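Local coordinates for protein hydrolase, haloacid dehalogenase-like family (PDB 2I6X) that is a predicted hydrolase of the haloacid dehalogenase superfamily, whose natural substrate is not established, at residues R102-P115 with F136-K150. Residues are numbered along the deposited sequence; the frame is centred on the assembly and turned at random.
Sequences RPDYRLFLLSNTNP and FFDKVYASCQMGKYK
Leu-109 of strand 106-111 and Tyr-141 of strand 139-142 are joined by a rung of a parallel ladder, Tyr-141 N donating to Leu-109 O at 2.8 Å. The strands run 11° apart. The ladder continues from Leu-109 N to Lys-139 O, from Ser-111 N to Tyr-141 O, and from Ser-143 N to Ser-111 O, beyond the end of strand 139-142.

Apolar side chains pack on both faces. On one, Leu-109 CB sits squarely over the Phe-137 ring, 3.9 Å from its centroid in a CH-pi contact, while Phe-136 CB lies over the rim of the ring's opposite face; Leu-109 CD2 lies alongside Val-140 CG1. On the other, Phe-108 and Tyr-141 run side by side, and the Leu-110 side chain crosses that of Tyr-141 at about a right angle, CD1 against CB.

Polar groups close both ends. Asp-138 OD2 accepts Leu-107 N through its anti lone pair at 2.9 Å, as Asp-138 N returns a bond to Leu-107 O. Its OD1 meets Arg-102 NH1 at 2.7 Å in a salt bridge whose hydrogen bond is weak and bent. At the C-terminal end the side-chain amide of Asn-112 makes two hydrogen bonds to the backbone of Lys-150: OD1 takes Lys-150 N on an in-plane lone pair, and ND2 gives to Lys-150 O at 3.0 Å. A bend at chi3 (-75°) carries Lys-150 NZ back to Leu-110 O, 2.9 Å away and above the carbonyl plane. Ser-143 OG accepts Thr-113 N at 3.0 Å and is also hydrogen-bonded to Glu-53 O, near the end of helix 48-54.

Lys-150 NZ also forms a salt bridge with Asp-174, just past strand 170-173, consistent with the conserved lysine of HAD active sites. Helix 115-121 completes the beta-alpha-beta crossover of this Rossmann-like sheet; strand 7-10 flanks 106-111 on its other side, 139-142 forms the sheet's edge, and helix 153-163 packs against Leu-110 and Tyr-141.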
ATOM      1  N   ARG A 102      -1.022 -18.170  -6.565  1.00 64.90           N
ATOM      2  CA  ARG A 102      -0.196 -18.628  -5.432  1.00 66.20           C
ATOM      3  C   ARG A 102       0.529 -19.952  -5.623  1.00 66.21           C
ATOM      4  O   ARG A 102       1.665 -20.103  -5.155  1.00 67.37           O
ATOM      5  CB  ARG A 102      -0.955 -18.649  -4.102  1.00 66.74           C
ATOM      6  CG  ARG A 102      -0.004 -18.835  -2.889  1.00 69.21           C
ATOM      7  CD  ARG A 102       0.513 -17.513  -2.289  1.00 70.64           C
ATOM      8  NE  ARG A 102      -0.226 -17.218  -1.062  1.00 73.46           N
ATOM      9  CZ  ARG A 102       0.301 -17.207   0.158  1.00 74.65           C
ATOM     10  NH1 ARG A 102       1.597 -17.430   0.328  1.00 75.50           N
ATOM     11  NH2 ARG A 102      -0.462 -16.942   1.212  1.00 75.83           N
ATOM     12  N   PRO A 103      -0.104 -20.925  -6.275  1.00 65.90           N
ATOM     13  CA  PRO A 103       0.685 -22.131  -6.416  1.00 65.38           C
ATOM     14  C   PRO A 103       1.873 -22.006  -7.381  1.00 64.91           C
ATOM     15  O   PRO A 103       2.791 -22.811  -7.303  1.00 65.07           O
ATOM     16  CB  PRO A 103      -0.332 -23.155  -6.941  1.00 65.71           C
ATOM     17  CG  PRO A 103      -1.678 -22.546  -6.697  1.00 66.32           C
ATOM     18  CD  PRO A 103      -1.455 -21.081  -6.831  1.00 65.94           C
ATOM     19  N   ASP A 104       1.859 -21.023  -8.277  1.00 63.95           N
ATOM     20  CA  ASP A 104       2.878 -20.946  -9.327  1.00 63.15           C
ATOM     21  C   ASP A 104       3.959 -19.903  -9.053  1.00 62.10           C
ATOM     22  O   ASP A 104       4.984 -19.887  -9.703  1.00 61.88           O
ATOM     23  CB  ASP A 104       2.230 -20.666 -10.689  1.00 63.53           C
ATOM     24  CG  ASP A 104       1.355 -21.828 -11.194  1.00 64.85           C
ATOM     25  OD1 ASP A 104       1.772 -22.520 -12.133  1.00 66.74           O
ATOM     26  OD2 ASP A 104       0.238 -22.047 -10.676  1.00 67.11           O
ATOM     27  N   TYR A 105       3.707 -19.019  -8.105  1.00 61.36           N
ATOM     28  CA  TYR A 105       4.570 -17.870  -7.851  1.00 60.75           C
ATOM     29  C   TYR A 105       4.637 -17.644  -6.367  1.00 60.46           C
ATOM     30  O   TYR A 105       3.705 -18.005  -5.614  1.00 60.18           O
ATOM     31  CB  TYR A 105       4.025 -16.581  -8.518  1.00 60.42           C
ATOM     32  CG  TYR A 105       3.967 -16.683 -10.014  1.00 60.53           C
ATOM     33  CD1 TYR A 105       5.106 -16.445 -10.790  1.00 58.99           C
ATOM     34  CD2 TYR A 105       2.773 -17.045 -10.661  1.00 61.53           C
ATOM     35  CE1 TYR A 105       5.071 -16.567 -12.164  1.00 60.23           C
ATOM     36  CE2 TYR A 105       2.719 -17.183 -12.055  1.00 62.39           C
ATOM     37  CZ  TYR A 105       3.884 -16.950 -12.805  1.00 62.07           C
ATOM     38  OH  TYR A 105       3.853 -17.084 -14.189  1.00 60.53           O
ATOM     39  N   ARG A 106       5.736 -17.022  -5.965  1.00 59.68           N
ATOM     40  CA  ARG A 106       5.835 -16.422  -4.670  1.00 59.61           C
ATOM     41  C   ARG A 106       5.294 -14.990  -4.772  1.00 59.26           C
ATOM     42  O   ARG A 106       5.683 -14.237  -5.669  1.00 59.05           O
ATOM     43  CB  ARG A 106       7.280 -16.465  -4.212  1.00 60.08           C
ATOM     44  CG  ARG A 106       7.736 -17.867  -3.901  1.00 62.02           C
ATOM     45  CD  ARG A 106       9.142 -17.869  -3.359  1.00 67.54           C
ATOM     46  NE  ARG A 106       9.228 -17.378  -1.984  1.00 70.29           N
ATOM     47  CZ  ARG A 106      10.280 -16.722  -1.493  1.00 72.51           C
ATOM     48  NH1 ARG A 106      11.328 -16.445  -2.273  1.00 71.89           N
ATOM     49  NH2 ARG A 106      10.272 -16.316  -0.227  1.00 73.02           N
ATOM     50  N   LEU A 107       4.381 -14.637  -3.869  1.00 58.83           N
ATOM     51  CA  LEU A 107       3.628 -13.401  -3.937  1.00 58.98           C
ATOM     52  C   LEU A 107       3.896 -12.571  -2.712  1.00 59.65           C
ATOM     53  O   LEU A 107       3.892 -13.077  -1.594  1.00 59.95           O
ATOM     54  CB  LEU A 107       2.126 -13.697  -4.013  1.00 59.49           C
ATOM     55  CG  LEU A 107       1.691 -14.557  -5.194  1.00 59.81           C
ATOM     56  CD1 LEU A 107       0.208 -14.826  -5.131  1.00 61.59           C
ATOM     57  CD2 LEU A 107       2.096 -13.922  -6.540  1.00 59.95           C
ATOM     58  N   PHE A 108       4.126 -11.282  -2.930  1.00 60.41           N
ATOM     59  CA  PHE A 108       4.476 -10.359  -1.866  1.00 60.34           C
ATOM     60  C   PHE A 108       3.709  -9.055  -2.024  1.00 60.85           C
ATOM     61  O   PHE A 108       3.333  -8.687  -3.121  1.00 60.22           O
ATOM     62  CB  PHE A 108       5.981 -10.122  -1.877  1.00 59.97           C
ATOM     63  CG  PHE A 108       6.773 -11.394  -1.774  1.00 59.73           C
ATOM     64  CD1 PHE A 108       7.036 -11.966  -0.523  1.00 57.53           C
ATOM     65  CD2 PHE A 108       7.218 -12.044  -2.925  1.00 56.42           C
ATOM     66  CE1 PHE A 108       7.732 -13.160  -0.428  1.00 56.49           C
ATOM     67  CE2 PHE A 108       7.938 -13.224  -2.829  1.00 56.79           C
ATOM     68  CZ  PHE A 108       8.194 -13.782  -1.582  1.00 56.97           C
ATOM     69  N   LEU A 109       3.451  -8.389  -0.905  1.00 61.97           N
ATOM     70  CA  LEU A 109       2.934  -7.032  -0.919  1.00 62.73           C
ATOM     71  C   LEU A 109       4.022  -6.064  -0.429  1.00 63.67           C
ATOM     72  O   LEU A 109       4.662  -6.304   0.603  1.00 64.33           O
ATOM     73  CB  LEU A 109       1.665  -6.918  -0.066  1.00 62.31           C
ATOM     74  CG  LEU A 109       0.869  -5.602  -0.167  1.00 61.46           C
ATOM     75  CD1 LEU A 109      -0.120  -5.612  -1.335  1.00 55.22           C
ATOM     76  CD2 LEU A 109       0.144  -5.280   1.171  1.00 61.31           C
ATOM     77  N   LEU A 110       4.255  -4.988  -1.175  1.00 63.64           N
ATOM     78  CA  LEU A 110       5.138  -3.941  -0.676  1.00 63.85           C
ATOM     79  C   LEU A 110       4.354  -2.631  -0.734  1.00 63.75           C
ATOM     80  O   LEU A 110       4.097  -2.081  -1.800  1.00 63.09           O
ATOM     81  CB  LEU A 110       6.479  -3.853  -1.428  1.00 63.63           C
ATOM     82  CG  LEU A 110       7.389  -2.689  -1.020  1.00 64.31           C
ATOM     83  CD1 LEU A 110       7.814  -2.878   0.416  1.00 64.82           C
ATOM     84  CD2 LEU A 110       8.633  -2.486  -1.949  1.00 63.80           C
ATOM     85  N   SER A 111       4.031  -2.122   0.449  1.00 63.75           N
ATOM     86  CA  SER A 111       3.059  -1.061   0.551  1.00 64.38           C
ATOM     87  C   SER A 111       3.454   0.036   1.528  1.00 63.53           C
ATOM     88  O   SER A 111       3.863  -0.253   2.647  1.00 63.94           O
ATOM     89  CB  SER A 111       1.711  -1.686   0.938  1.00 63.79           C
ATOM     90  OG  SER A 111       0.803  -0.696   1.302  1.00 66.06           O
ATOM     91  N   ASN A 112       3.346   1.292   1.086  1.00 63.97           N
ATOM     92  CA  ASN A 112       3.315   2.425   2.024  1.00 64.43           C
ATOM     93  C   ASN A 112       1.907   2.544   2.570  1.00 64.60           C
ATOM     94  O   ASN A 112       0.965   2.823   1.826  1.00 64.34           O
ATOM     95  CB  ASN A 112       3.721   3.756   1.400  1.00 64.00           C
ATOM     96  CG  ASN A 112       5.193   3.883   1.204  1.00 64.99           C
ATOM     97  OD1 ASN A 112       5.984   3.035   1.628  1.00 66.20           O
ATOM     98  ND2 ASN A 112       5.588   4.952   0.545  1.00 67.62           N
ATOM     99  N   THR A 113       1.774   2.366   3.878  1.00 64.64           N
ATOM    100  CA  THR A 113       0.462   2.303   4.466  1.00 64.65           C
ATOM    101  C   THR A 113       0.533   2.686   5.942  1.00 64.05           C
ATOM    102  O   THR A 113       1.612   2.868   6.505  1.00 63.26           O
ATOM    103  CB  THR A 113      -0.175   0.888   4.223  1.00 65.09           C
ATOM    104  OG1 THR A 113      -1.595   0.952   4.397  1.00 67.74           O
ATOM    105  CG2 THR A 113       0.421  -0.186   5.142  1.00 65.57           C
ATOM    106  N   ASN A 114      -0.630   2.812   6.571  1.00 63.23           N
ATOM    107  CA  ASN A 114      -0.672   3.299   7.917  1.00 62.22           C
ATOM    108  C   ASN A 114      -1.369   2.226   8.753  1.00 61.86           C
ATOM    109  O   ASN A 114      -1.959   1.323   8.188  1.00 62.21           O
ATOM    110  CB  ASN A 114      -1.402   4.620   7.920  1.00 61.87           C
ATOM    111  CG  ASN A 114      -2.778   4.506   7.345  1.00 63.27           C
ATOM    112  OD1 ASN A 114      -3.699   3.971   7.991  1.00 64.67           O
ATOM    113  ND2 ASN A 114      -2.945   4.988   6.126  1.00 63.52           N
ATOM    114  N   PRO A 115      -1.257   2.290  10.097  1.00 61.53           N
ATOM    115  CA  PRO A 115      -1.933   1.332  11.000  1.00 61.33           C
ATOM    116  C   PRO A 115      -3.455   1.171  10.838  1.00 61.08           C
ATOM    117  O   PRO A 115      -3.970   0.090  11.133  1.00 61.50           O
ATOM    118  CB  PRO A 115      -1.640   1.895  12.393  1.00 60.29           C
ATOM    119  CG  PRO A 115      -0.461   2.688  12.225  1.00 61.28           C
ATOM    120  CD  PRO A 115      -0.437   3.249  10.845  1.00 60.39           C
ATOM    121  N   PHE A 136      -3.134 -13.638   1.268  1.00 65.96           N
ATOM    122  CA  PHE A 136      -2.881 -13.733  -0.188  1.00 64.75           C
ATOM    123  C   PHE A 136      -1.387 -13.739  -0.513  1.00 64.75           C
ATOM    124  O   PHE A 136      -0.997 -14.036  -1.640  1.00 66.09           O
ATOM    125  CB  PHE A 136      -3.553 -12.593  -0.953  1.00 63.43           C
ATOM    126  CG  PHE A 136      -5.053 -12.636  -0.920  1.00 62.36           C
ATOM    127  CD1 PHE A 136      -5.767 -13.315  -1.898  1.00 60.24           C
ATOM    128  CD2 PHE A 136      -5.756 -11.985   0.090  1.00 60.42           C
ATOM    129  CE1 PHE A 136      -7.184 -13.356  -1.853  1.00 61.35           C
ATOM    130  CE2 PHE A 136      -7.143 -12.020   0.138  1.00 60.66           C
ATOM    131  CZ  PHE A 136      -7.864 -12.697  -0.838  1.00 58.85           C
ATOM    132  N   PHE A 137      -0.547 -13.410   0.457  1.00 63.43           N
ATOM    133  CA  PHE A 137       0.867 -13.243   0.161  1.00 62.58           C
ATOM    134  C   PHE A 137       1.709 -14.186   0.977  1.00 63.15           C
ATOM    135  O   PHE A 137       1.295 -14.640   2.054  1.00 62.48           O
ATOM    136  CB  PHE A 137       1.268 -11.779   0.376  1.00 61.16           C
ATOM    137  CG  PHE A 137       0.366 -10.822  -0.355  1.00 59.85           C
ATOM    138  CD1 PHE A 137       0.534 -10.590  -1.716  1.00 58.53           C
ATOM    139  CD2 PHE A 137      -0.696 -10.216   0.289  1.00 58.08           C
ATOM    140  CE1 PHE A 137      -0.311  -9.739  -2.413  1.00 56.36           C
ATOM    141  CE2 PHE A 137      -1.543  -9.352  -0.408  1.00 57.16           C
ATOM    142  CZ  PHE A 137      -1.345  -9.127  -1.758  1.00 57.15           C
ATOM    143  N   ASP A 138       2.882 -14.508   0.448  1.00 63.76           N
ATOM    144  CA  ASP A 138       3.840 -15.240   1.241  1.00 64.86           C
ATOM    145  C   ASP A 138       4.283 -14.343   2.382  1.00 64.90           C
ATOM    146  O   ASP A 138       4.408 -14.798   3.521  1.00 65.60           O
ATOM    147  CB  ASP A 138       4.981 -15.766   0.377  1.00 65.25           C
ATOM    148  CG  ASP A 138       4.502 -16.855  -0.574  1.00 67.44           C
ATOM    149  OD1 ASP A 138       4.171 -17.967  -0.105  1.00 69.42           O
ATOM    150  OD2 ASP A 138       4.401 -16.592  -1.786  1.00 69.71           O
ATOM    151  N   LYS A 139       4.443 -13.060   2.082  1.00 64.91           N
ATOM    152  CA  LYS A 139       4.681 -12.043   3.102  1.00 65.12           C
ATOM    153  C   LYS A 139       4.243 -10.626   2.704  1.00 64.44           C
ATOM    154  O   LYS A 139       4.338 -10.227   1.544  1.00 63.66           O
ATOM    155  CB  LYS A 139       6.145 -12.042   3.554  1.00 65.41           C
ATOM    156  CG  LYS A 139       6.384 -11.243   4.824  1.00 67.74           C
ATOM    157  CD  LYS A 139       7.479 -11.872   5.668  1.00 69.68           C
ATOM    158  CE  LYS A 139       7.738 -11.081   6.929  1.00 72.27           C
ATOM    159  NZ  LYS A 139       8.995 -11.576   7.640  1.00 76.19           N
ATOM    160  N   VAL A 140       3.778  -9.893   3.714  1.00 64.52           N
ATOM    161  CA  VAL A 140       3.418  -8.488   3.631  1.00 64.08           C
ATOM    162  C   VAL A 140       4.537  -7.594   4.189  1.00 63.66           C
ATOM    163  O   VAL A 140       4.979  -7.740   5.339  1.00 63.98           O
ATOM    164  CB  VAL A 140       2.065  -8.239   4.351  1.00 64.32           C
ATOM    165  CG1 VAL A 140       1.744  -6.752   4.437  1.00 64.12           C
ATOM    166  CG2 VAL A 140       0.947  -8.988   3.604  1.00 63.54           C
ATOM    167  N   TYR A 141       4.998  -6.691   3.331  1.00 63.12           N
ATOM    168  CA  TYR A 141       5.967  -5.690   3.682  1.00 62.77           C
ATOM    169  C   TYR A 141       5.278  -4.323   3.749  1.00 62.95           C
ATOM    170  O   TYR A 141       4.955  -3.695   2.713  1.00 63.13           O
ATOM    171  CB  TYR A 141       7.174  -5.731   2.712  1.00 62.01           C
ATOM    172  CG  TYR A 141       7.914  -7.073   2.761  1.00 62.02           C
ATOM    173  CD1 TYR A 141       8.806  -7.377   3.808  1.00 58.85           C
ATOM    174  CD2 TYR A 141       7.704  -8.049   1.769  1.00 60.93           C
ATOM    175  CE1 TYR A 141       9.460  -8.616   3.856  1.00 59.11           C
ATOM    176  CE2 TYR A 141       8.370  -9.283   1.802  1.00 58.06           C
ATOM    177  CZ  TYR A 141       9.236  -9.567   2.836  1.00 60.48           C
ATOM    178  OH  TYR A 141       9.865 -10.808   2.854  1.00 59.28           O
ATOM    179  N   ALA A 142       5.064  -3.865   4.981  1.00 63.14           N
ATOM    180  CA  ALA A 142       4.308  -2.633   5.237  1.00 63.63           C
ATOM    181  C   ALA A 142       5.195  -1.574   5.851  1.00 63.16           C
ATOM    182  O   ALA A 142       5.760  -1.793   6.917  1.00 63.39           O
ATOM    183  CB  ALA A 142       3.127  -2.914   6.170  1.00 63.25           C
ATOM    184  N   SER A 143       5.284  -0.423   5.187  1.00 63.34           N
ATOM    185  CA  SER A 143       6.133   0.680   5.624  1.00 63.83           C
ATOM    186  C   SER A 143       6.110   0.944   7.137  1.00 64.38           C
ATOM    187  O   SER A 143       7.161   0.983   7.779  1.00 64.74           O
ATOM    188  CB  SER A 143       5.775   1.951   4.849  1.00 64.03           C
ATOM    189  OG  SER A 143       4.484   2.398   5.186  1.00 64.88           O
ATOM    190  N   CYS A 144       4.922   1.087   7.712  1.00 64.52           N
ATOM    191  CA  CYS A 144       4.799   1.402   9.145  1.00 64.74           C
ATOM    192  C   CYS A 144       5.234   0.262  10.064  1.00 65.10           C
ATOM    193  O   CYS A 144       5.549   0.501  11.229  1.00 64.15           O
ATOM    194  CB  CYS A 144       3.376   1.888   9.510  1.00 64.77           C
ATOM    195  SG  CYS A 144       2.024   0.743   9.071  1.00 64.92           S
ATOM    196  N   GLN A 145       5.255  -0.968   9.558  1.00 65.34           N
ATOM    197  CA  GLN A 145       5.778  -2.068  10.375  1.00 66.48           C
ATOM    198  C   GLN A 145       7.310  -2.122  10.317  1.00 67.00           C
ATOM    199  O   GLN A 145       7.940  -2.717  11.164  1.00 66.77           O
ATOM    200  CB  GLN A 145       5.161  -3.408   9.951  1.00 66.24           C
ATOM    201  CG  GLN A 145       3.646  -3.432  10.088  1.00 66.93           C
ATOM    202  CD  GLN A 145       3.003  -4.786   9.779  1.00 67.87           C
ATOM    203  OE1 GLN A 145       3.232  -5.399   8.722  1.00 67.74           O
ATOM    204  NE2 GLN A 145       2.171  -5.250  10.708  1.00 66.74           N
HETATM  205  N   MSE A 146       7.904  -1.492   9.309  1.00 67.47           N
HETATM  206  CA  MSE A 146       9.303  -1.704   9.030  1.00 69.05           C
HETATM  207  C   MSE A 146      10.169  -0.519   9.455  1.00 66.74           C
HETATM  208  O   MSE A 146      11.384  -0.639   9.568  1.00 65.60           O
HETATM  209  CB  MSE A 146       9.476  -2.013   7.547  1.00 68.49           C
HETATM  210  CG  MSE A 146       8.803  -3.297   7.107  1.00 71.02           C
HETATM  211 SE   MSE A 146       8.714  -3.455   5.159  1.00 79.03          SE
HETATM  212  CE  MSE A 146      10.504  -4.216   4.857  1.00 75.10           C
ATOM    213  N   GLY A 147       9.525   0.614   9.712  1.00 65.94           N
ATOM    214  CA  GLY A 147      10.226   1.862   9.916  1.00 65.04           C
ATOM    215  C   GLY A 147      10.925   2.360   8.649  1.00 65.28           C
ATOM    216  O   GLY A 147      11.930   3.055   8.748  1.00 64.98           O
ATOM    217  N   LYS A 148      10.416   2.000   7.464  1.00 64.44           N
ATOM    218  CA  LYS A 148      11.009   2.456   6.201  1.00 64.51           C
ATOM    219  C   LYS A 148       9.878   2.682   5.201  1.00 65.05           C
ATOM    220  O   LYS A 148       8.750   2.232   5.424  1.00 65.61           O
ATOM    221  CB  LYS A 148      12.008   1.442   5.608  1.00 64.29           C
ATOM    222  CG  LYS A 148      13.066   0.877   6.539  1.00 64.38           C
ATOM    223  CD  LYS A 148      13.848  -0.211   5.847  1.00 64.00           C
ATOM    224  CE  LYS A 148      15.228  -0.393   6.484  1.00 66.10           C
ATOM    225  NZ  LYS A 148      15.284  -1.366   7.603  1.00 65.58           N
ATOM    226  N   TYR A 149      10.168   3.368   4.100  1.00 64.40           N
ATOM    227  CA  TYR A 149       9.112   3.746   3.166  1.00 64.69           C
ATOM    228  C   TYR A 149       9.676   3.866   1.792  1.00 64.07           C
ATOM    229  O   TYR A 149      10.795   4.292   1.613  1.00 64.85           O
ATOM    230  CB  TYR A 149       8.397   5.063   3.582  1.00 64.56           C
ATOM    231  CG  TYR A 149       9.330   6.247   3.803  1.00 65.51           C
ATOM    232  CD1 TYR A 149      10.023   6.408   5.032  1.00 65.69           C
ATOM    233  CD2 TYR A 149       9.536   7.203   2.801  1.00 63.78           C
ATOM    234  CE1 TYR A 149      10.895   7.483   5.248  1.00 64.03           C
ATOM    235  CE2 TYR A 149      10.431   8.286   3.012  1.00 64.95           C
ATOM    236  CZ  TYR A 149      11.092   8.413   4.239  1.00 65.22           C
ATOM    237  OH  TYR A 149      11.960   9.477   4.461  1.00 68.57           O
ATOM    238  N   LYS A 150       8.878   3.479   0.818  1.00 64.74           N
ATOM    239  CA  LYS A 150       9.170   3.753  -0.577  1.00 64.61           C
ATOM    240  C   LYS A 150       9.098   5.269  -0.773  1.00 64.38           C
ATOM    241  O   LYS A 150       8.301   5.928  -0.122  1.00 64.39           O
ATOM    242  CB  LYS A 150       8.136   3.077  -1.455  1.00 63.98           C
ATOM    243  CG  LYS A 150       8.133   1.582  -1.340  1.00 64.08           C
ATOM    244  CD  LYS A 150       7.098   0.938  -2.288  1.00 61.38           C
ATOM    245  CE  LYS A 150       5.704   1.135  -1.746  1.00 61.19           C
ATOM    246  NZ  LYS A 150       4.695   0.620  -2.688  1.00 63.06           N
TER
HETATM  247  O   HOH W   1       3.323 -18.717  -3.060  1.00 83.33           O
HETATM  248  O   HOH W   2       2.698   2.215  -1.416  1.00 65.22           O